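PDB 6ERC: peroxinectin A from Dictyostelium discoideum, which is a secreted haem peroxidase that uses hydrogen peroxide to oxidise phenolic donors, and also iodide and thiocyanate. Local coordinates for residues E10-K14 against G468-W472; F490-I494 against V504-F509. All blocks are in the same frame, centred on the assembly; numbering follows the deposited sequence.

Contact 1. Residues E10-K14 against G468-W472; sequences EGNNK and GDRFW
N12 and R470 grip each other both ways: the amide of N12 reaches the backbone of 468-472, while the guanidinium of R470 reaches the backbone of 10-14. N12 holds CG anti to its backbone N (chi1 -165°), which carries the amide across to the other loop. There OD1 of N12 accepts from the backbone N of R470 at 2.8 Å in a nearly straight bond (175°), and ND2 of N12 donates to OD1 of D469 at 3.1 Å, with that oxygen close to the amide plane. Asparagine suits the place because one short side chain supplies both an acceptor and a donor.

The receiving loop, between helices 452-467 and 476-481, contains a type I beta turn from D469 to W472. Its first residue also forms an Asx turn: OD1 of D469 accepts from the backbone N of F471 at 2.9 Å. The two donors approach OD1 from opposite faces of the carboxylate, and OD2 of D469 makes a salt bridge with R5. Both carboxylate oxygens are thus engaged, which would favour the charged form.

From the turn, R470 extends and then bends at chi3 (66°), setting its guanidinium beside the backbone of the N-terminal loop. NE of R470 donates to O of N12 at 2.9 Å, that oxygen lying in the guanidinium plane although NE sits above the plane of the carbonyl; NH2 donates to O of G11 at 3.0 Å and also pairs with E3. Glycine suits position 11 because, at its backbone angles, a CB would be jammed against O of E10. CE1 of F471 lies over one guanidinium face, toward its rim. A water accepts from ND2 of N13 and lies within hydrogen-bonding distance of OD1 of N12 and O of G468.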
ATOM      1  N   GLU A  10       7.883 -15.949  -9.439  1.00 60.68           N
ATOM      2  CA  GLU A  10       7.815 -16.894 -10.541  1.00 60.95           C
ATOM      3  C   GLU A  10       7.852 -18.325 -10.012  1.00 60.90           C
ATOM      4  O   GLU A  10       8.258 -18.591  -8.877  1.00 61.11           O
ATOM      5  CB  GLU A  10       8.951 -16.656 -11.537  1.00 62.16           C
ATOM      6  CG  GLU A  10      10.354 -16.843 -10.983  1.00 62.39           C
ATOM      7  CD  GLU A  10      11.427 -16.425 -11.982  1.00 64.30           C
ATOM      8  OE1 GLU A  10      11.414 -16.936 -13.126  1.00 63.26           O
ATOM      9  OE2 GLU A  10      12.276 -15.575 -11.632  1.00 64.55           O
ATOM     10  N   GLY A  11       7.405 -19.254 -10.856  1.00 58.88           N
ATOM     11  CA  GLY A  11       7.203 -20.625 -10.449  1.00 58.15           C
ATOM     12  C   GLY A  11       5.905 -20.881  -9.717  1.00 57.45           C
ATOM     13  O   GLY A  11       5.566 -22.047  -9.480  1.00 57.79           O
ATOM     14  N   ASN A  12       5.163 -19.834  -9.354  1.00 57.68           N
ATOM     15  CA  ASN A  12       3.907 -20.025  -8.636  1.00 57.01           C
ATOM     16  C   ASN A  12       2.860 -20.678  -9.530  1.00 56.71           C
ATOM     17  O   ASN A  12       2.059 -21.496  -9.064  1.00 55.54           O
ATOM     18  CB  ASN A  12       3.406 -18.683  -8.110  1.00 55.35           C
ATOM     19  CG  ASN A  12       2.330 -18.834  -7.060  1.00 54.47           C
ATOM     20  OD1 ASN A  12       1.213 -19.252  -7.356  1.00 54.30           O
ATOM     21  ND2 ASN A  12       2.658 -18.479  -5.824  1.00 54.89           N
ATOM     22  N   ASN A  13       2.846 -20.325 -10.812  1.00 58.23           N
ATOM     23  CA  ASN A  13       1.962 -20.938 -11.795  1.00 57.56           C
ATOM     24  C   ASN A  13       2.804 -21.807 -12.718  1.00 58.24           C
ATOM     25  O   ASN A  13       3.699 -21.304 -13.405  1.00 58.17           O
ATOM     26  CB  ASN A  13       1.200 -19.879 -12.591  1.00 55.60           C
ATOM     27  CG  ASN A  13       0.068 -20.470 -13.402  1.00 55.84           C
ATOM     28  OD1 ASN A  13       0.261 -20.900 -14.540  1.00 55.74           O
ATOM     29  ND2 ASN A  13      -1.125 -20.503 -12.816  1.00 54.45           N
ATOM     30  N   LYS A  14       2.514 -23.110 -12.732  1.00 59.00           N
ATOM     31  CA  LYS A  14       3.328 -24.043 -13.504  1.00 58.76           C
ATOM     32  C   LYS A  14       3.262 -23.729 -14.994  1.00 59.74           C
ATOM     33  O   LYS A  14       4.290 -23.680 -15.677  1.00 60.66           O
ATOM     34  CB  LYS A  14       2.872 -25.476 -13.233  1.00 58.94           C
ATOM     35  CG  LYS A  14       3.097 -25.935 -11.803  1.00 58.90           C
ATOM     36  CD  LYS A  14       2.531 -27.328 -11.574  1.00 60.92           C
ATOM     37  CE  LYS A  14       2.871 -27.856 -10.184  1.00 61.45           C
ATOM     38  NZ  LYS A  14       4.331 -28.127 -10.018  1.00 62.45           N
ATOM     39  N   GLY A 468      -5.479 -17.452  -7.512  1.00 51.59           N
ATOM     40  CA  GLY A 468      -4.349 -17.707  -8.381  1.00 53.42           C
ATOM     41  C   GLY A 468      -3.058 -18.045  -7.674  1.00 53.22           C
ATOM     42  O   GLY A 468      -2.027 -18.207  -8.331  1.00 52.96           O
ATOM     43  N   ASP A 469      -3.084 -18.160  -6.349  1.00 53.01           N
ATOM     44  CA  ASP A 469      -1.892 -18.441  -5.562  1.00 54.52           C
ATOM     45  C   ASP A 469      -1.806 -19.940  -5.293  1.00 55.06           C
ATOM     46  O   ASP A 469      -2.680 -20.511  -4.631  1.00 52.22           O
ATOM     47  CB  ASP A 469      -1.915 -17.653  -4.252  1.00 53.43           C
ATOM     48  CG  ASP A 469      -0.600 -17.725  -3.504  1.00 53.84           C
ATOM     49  OD1 ASP A 469       0.274 -18.527  -3.896  1.00 54.46           O
ATOM     50  OD2 ASP A 469      -0.435 -16.971  -2.525  1.00 53.74           O
ATOM     51  N   ARG A 470      -0.749 -20.571  -5.813  1.00 54.67           N
ATOM     52  CA  ARG A 470      -0.564 -22.006  -5.631  1.00 55.90           C
ATOM     53  C   ARG A 470      -0.126 -22.338  -4.209  1.00 56.06           C
ATOM     54  O   ARG A 470      -0.374 -23.450  -3.729  1.00 54.21           O
ATOM     55  CB  ARG A 470       0.457 -22.527  -6.647  1.00 55.69           C
ATOM     56  CG  ARG A 470       0.643 -24.039  -6.645  1.00 56.88           C
ATOM     57  CD  ARG A 470       1.451 -24.508  -7.853  1.00 57.43           C
ATOM     58  NE  ARG A 470       2.831 -24.025  -7.832  1.00 57.50           N
ATOM     59  CZ  ARG A 470       3.875 -24.713  -7.372  1.00 57.92           C
ATOM     60  NH1 ARG A 470       3.723 -25.935  -6.883  1.00 58.97           N
ATOM     61  NH2 ARG A 470       5.086 -24.173  -7.402  1.00 58.57           N
ATOM     62  N   PHE A 471       0.511 -21.392  -3.521  1.00 56.67           N
ATOM     63  CA  PHE A 471       0.977 -21.582  -2.155  1.00 56.66           C
ATOM     64  C   PHE A 471       0.032 -20.968  -1.123  1.00 56.32           C
ATOM     65  O   PHE A 471       0.455 -20.683   0.003  1.00 56.04           O
ATOM     66  CB  PHE A 471       2.378 -20.987  -1.993  1.00 57.70           C
ATOM     67  CG  PHE A 471       3.452 -21.725  -2.746  1.00 58.76           C
ATOM     68  CD1 PHE A 471       3.601 -21.560  -4.113  1.00 57.45           C
ATOM     69  CD2 PHE A 471       4.331 -22.566  -2.079  1.00 57.54           C
ATOM     70  CE1 PHE A 471       4.594 -22.230  -4.803  1.00 58.63           C
ATOM     71  CE2 PHE A 471       5.326 -23.236  -2.765  1.00 57.79           C
ATOM     72  CZ  PHE A 471       5.458 -23.067  -4.127  1.00 58.75           C
ATOM     73  N   TRP A 472      -1.233 -20.749  -1.482  1.00 55.17           N
ATOM     74  CA  TRP A 472      -2.177 -20.168  -0.537  1.00 54.14           C
ATOM     75  C   TRP A 472      -2.341 -21.088   0.667  1.00 55.32           C
ATOM     76  O   TRP A 472      -2.467 -22.307   0.526  1.00 54.49           O
ATOM     77  CB  TRP A 472      -3.528 -19.920  -1.209  1.00 53.16           C
ATOM     78  CG  TRP A 472      -4.470 -19.162  -0.330  1.00 53.32           C
ATOM     79  CD1 TRP A 472      -5.555 -19.657   0.334  1.00 53.88           C
ATOM     80  CD2 TRP A 472      -4.399 -17.771  -0.001  1.00 53.31           C
ATOM     81  NE1 TRP A 472      -6.167 -18.657   1.053  1.00 52.31           N
ATOM     82  CE2 TRP A 472      -5.473 -17.490   0.864  1.00 52.58           C
ATOM     83  CE3 TRP A 472      -3.529 -16.736  -0.357  1.00 52.53           C
ATOM     84  CZ2 TRP A 472      -5.705 -16.216   1.374  1.00 52.35           C
ATOM     85  CZ3 TRP A 472      -3.760 -15.474   0.151  1.00 51.17           C
ATOM     86  CH2 TRP A 472      -4.836 -15.224   1.008  1.00 51.61           C
TER
HETATM   87  O   HOH W   1      -0.279 -19.960  -9.748  1.00 47.26           O

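Contact 2. Residues F490-I494 against V504-F509; sequences FAEVI and VQPNVF
A491 presses its methyl group into the bend of 504-509, with CB 3.2 Å from both O of Q505 and O of P506. The CG1 methyls of V504 and V508 also reach this CB, each at 3.9 Å, and alanine is small enough to let the loop come this close to helix 490-497.

V508 can be followed outward. Its CB points at the helix and splits into two methyls: CG1, anti to the carbonyl carbon (chi1 -63°), meets CB of A491 and, tip to tip, CD1 of I494, while CG2 rests obliquely against the F490 ring, 3.4 Å from CD2. V508 also touches I349 of helix 342-350 and M71 of helix 70-80, which ties the tail to both helices. The F509 ring brings CE1 to the edge of the F490 ring, 3.7 Å from CD2, the planes inclined at 51°. On one face of F490, I494 of the same helix sets CD1 over the ring centre.

No direct hydrogen bond joins the two segments; a water links N of A491 to O of P506. Cohesion between helix and C-terminal tail therefore rests mainly on the fit of buried apolar side chains.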
ATOM      1  N   PHE A 490      -4.627 -10.787  14.476  1.00 56.46           N
ATOM      2  CA  PHE A 490      -3.627  -9.730  14.570  1.00 54.90           C
ATOM      3  C   PHE A 490      -3.439  -9.278  16.015  1.00 55.02           C
ATOM      4  O   PHE A 490      -2.308  -9.050  16.461  1.00 53.57           O
ATOM      5  CB  PHE A 490      -4.047  -8.557  13.679  1.00 55.07           C
ATOM      6  CG  PHE A 490      -2.994  -7.491  13.506  1.00 54.24           C
ATOM      7  CD1 PHE A 490      -1.652  -7.749  13.739  1.00 53.96           C
ATOM      8  CD2 PHE A 490      -3.359  -6.219  13.103  1.00 53.43           C
ATOM      9  CE1 PHE A 490      -0.703  -6.758  13.571  1.00 51.79           C
ATOM     10  CE2 PHE A 490      -2.413  -5.229  12.936  1.00 53.06           C
ATOM     11  CZ  PHE A 490      -1.084  -5.500  13.171  1.00 51.60           C
ATOM     12  N   ALA A 491      -4.535  -9.156  16.766  1.00 55.90           N
ATOM     13  CA  ALA A 491      -4.441  -8.694  18.146  1.00 56.23           C
ATOM     14  C   ALA A 491      -3.559  -9.612  18.980  1.00 57.46           C
ATOM     15  O   ALA A 491      -2.796  -9.144  19.833  1.00 57.13           O
ATOM     16  CB  ALA A 491      -5.835  -8.595  18.763  1.00 56.78           C
ATOM     17  N   GLU A 492      -3.652 -10.923  18.752  1.00 57.96           N
ATOM     18  CA  GLU A 492      -2.855 -11.868  19.525  1.00 59.57           C
ATOM     19  C   GLU A 492      -1.398 -11.889  19.081  1.00 57.36           C
ATOM     20  O   GLU A 492      -0.510 -12.138  19.904  1.00 59.35           O
ATOM     21  CB  GLU A 492      -3.462 -13.270  19.428  1.00 59.89           C
ATOM     22  CG  GLU A 492      -4.726 -13.447  20.260  1.00 59.39           C
ATOM     23  CD  GLU A 492      -4.481 -13.237  21.746  1.00 61.47           C
ATOM     24  OE1 GLU A 492      -3.325 -13.413  22.190  1.00 60.53           O
ATOM     25  OE2 GLU A 492      -5.440 -12.891  22.466  1.00 62.24           O
ATOM     26  N   VAL A 493      -1.127 -11.634  17.801  1.00 55.04           N
ATOM     27  CA  VAL A 493       0.257 -11.483  17.365  1.00 56.26           C
ATOM     28  C   VAL A 493       0.907 -10.311  18.088  1.00 57.20           C
ATOM     29  O   VAL A 493       2.087 -10.364  18.456  1.00 55.99           O
ATOM     30  CB  VAL A 493       0.323 -11.311  15.836  1.00 55.99           C
ATOM     31  CG1 VAL A 493       1.761 -11.099  15.387  1.00 56.21           C
ATOM     32  CG2 VAL A 493      -0.280 -12.519  15.132  1.00 56.27           C
ATOM     33  N   ILE A 494       0.147  -9.234  18.304  1.00 56.75           N
ATOM     34  CA  ILE A 494       0.675  -8.070  19.012  1.00 55.90           C
ATOM     35  C   ILE A 494       1.087  -8.459  20.425  1.00 54.94           C
ATOM     36  O   ILE A 494       2.181  -8.120  20.890  1.00 55.37           O
ATOM     37  CB  ILE A 494      -0.363  -6.930  19.016  1.00 54.42           C
ATOM     38  CG1 ILE A 494      -0.533  -6.364  17.606  1.00 54.56           C
ATOM     39  CG2 ILE A 494       0.050  -5.812  19.969  1.00 54.03           C
ATOM     40  CD1 ILE A 494      -1.776  -5.513  17.423  1.00 53.73           C
ATOM     41  N   VAL A 504      -5.702  -4.778  24.664  1.00 57.53           N
ATOM     42  CA  VAL A 504      -5.755  -4.832  23.208  1.00 56.64           C
ATOM     43  C   VAL A 504      -7.081  -5.467  22.816  1.00 58.65           C
ATOM     44  O   VAL A 504      -7.354  -6.615  23.186  1.00 59.16           O
ATOM     45  CB  VAL A 504      -4.582  -5.634  22.617  1.00 55.98           C
ATOM     46  CG1 VAL A 504      -4.694  -5.714  21.100  1.00 57.62           C
ATOM     47  CG2 VAL A 504      -3.259  -5.010  23.023  1.00 55.96           C
ATOM     48  N   GLN A 505      -7.900  -4.730  22.066  1.00 58.71           N
ATOM     49  CA  GLN A 505      -9.180  -5.254  21.625  1.00 59.23           C
ATOM     50  C   GLN A 505      -8.971  -6.409  20.645  1.00 58.52           C
ATOM     51  O   GLN A 505      -7.924  -6.509  20.001  1.00 57.01           O
ATOM     52  CB  GLN A 505     -10.017  -4.150  20.975  1.00 58.27           C
ATOM     53  CG  GLN A 505      -9.484  -3.618  19.648  1.00 56.80           C
ATOM     54  CD  GLN A 505      -8.658  -2.361  19.802  1.00 56.30           C
ATOM     55  OE1 GLN A 505      -8.003  -2.146  20.822  1.00 55.93           O
ATOM     56  NE2 GLN A 505      -8.690  -1.512  18.780  1.00 56.90           N
ATOM     57  N   PRO A 506      -9.959  -7.303  20.518  1.00 58.44           N
ATOM     58  CA  PRO A 506      -9.790  -8.436  19.589  1.00 58.42           C
ATOM     59  C   PRO A 506      -9.628  -8.011  18.140  1.00 58.12           C
ATOM     60  O   PRO A 506      -8.796  -8.582  17.424  1.00 56.01           O
ATOM     61  CB  PRO A 506     -11.070  -9.259  19.806  1.00 60.28           C
ATOM     62  CG  PRO A 506     -12.042  -8.322  20.446  1.00 60.58           C
ATOM     63  CD  PRO A 506     -11.226  -7.381  21.263  1.00 59.32           C
ATOM     64  N   ASN A 507     -10.400  -7.029  17.683  1.00 59.91           N
ATOM     65  CA  ASN A 507     -10.294  -6.505  16.323  1.00 58.18           C
ATOM     66  C   ASN A 507      -9.649  -5.127  16.404  1.00 57.21           C
ATOM     67  O   ASN A 507     -10.330  -4.128  16.649  1.00 57.10           O
ATOM     68  CB  ASN A 507     -11.658  -6.436  15.648  1.00 58.87           C
ATOM     69  CG  ASN A 507     -11.567  -5.991  14.203  1.00 59.11           C
ATOM     70  OD1 ASN A 507     -10.488  -5.985  13.608  1.00 58.06           O
ATOM     71  ND2 ASN A 507     -12.703  -5.621  13.628  1.00 58.91           N
ATOM     72  N   VAL A 508      -8.331  -5.076  16.188  1.00 56.31           N
ATOM     73  CA  VAL A 508      -7.599  -3.815  16.295  1.00 56.04           C
ATOM     74  C   VAL A 508      -7.837  -2.892  15.113  1.00 55.69           C
ATOM     75  O   VAL A 508      -7.211  -1.827  15.038  1.00 53.68           O
ATOM     76  CB  VAL A 508      -6.084  -4.068  16.447  1.00 53.81           C
ATOM     77  CG1 VAL A 508      -5.805  -4.826  17.729  1.00 55.54           C
ATOM     78  CG2 VAL A 508      -5.531  -4.820  15.243  1.00 53.64           C
ATOM     79  N   PHE A 509      -8.720  -3.262  14.186  1.00 55.69           N
ATOM     80  CA  PHE A 509      -9.076  -2.396  13.072  1.00 55.13           C
ATOM     81  C   PHE A 509     -10.318  -1.553  13.340  1.00 56.43           C
ATOM     82  O   PHE A 509     -10.603  -0.638  12.559  1.00 54.05           O
ATOM     83  CB  PHE A 509      -9.308  -3.230  11.803  1.00 54.22           C
ATOM     84  CG  PHE A 509      -8.084  -3.953  11.298  1.00 52.79           C
ATOM     85  CD1 PHE A 509      -6.805  -3.509  11.599  1.00 52.44           C
ATOM     86  CD2 PHE A 509      -8.222  -5.080  10.502  1.00 53.44           C
ATOM     87  CE1 PHE A 509      -5.692  -4.180  11.118  1.00 52.25           C
ATOM     88  CE2 PHE A 509      -7.112  -5.754  10.022  1.00 51.87           C
ATOM     89  CZ  PHE A 509      -5.848  -5.304  10.329  1.00 51.90           C
TER
HETATM   90  O   HOH W   2      -6.872  -8.577  15.755  1.00 46.99           O

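Contacts 1 and 2 share no secondary-structure element, and their nearest atoms lie about 13 Å apart. Each brings a chain end of the animal haem peroxidase domain onto C-terminal structure: 10-14 meets a loop between helices from 454 residues further on, whereas 504-509 turns back on a helix only ten residues earlier. Contact 1 is partly buried and joins two loops without regular structure, where side chains of each bond to the backbone of the other and one amide bonds to a carboxylate. Contact 2 is largely buried, sets a loop against helix 490-497, and is dominated by apolar packing. Each includes one water, but only contact 1 has direct hydrogen bonds between its segments.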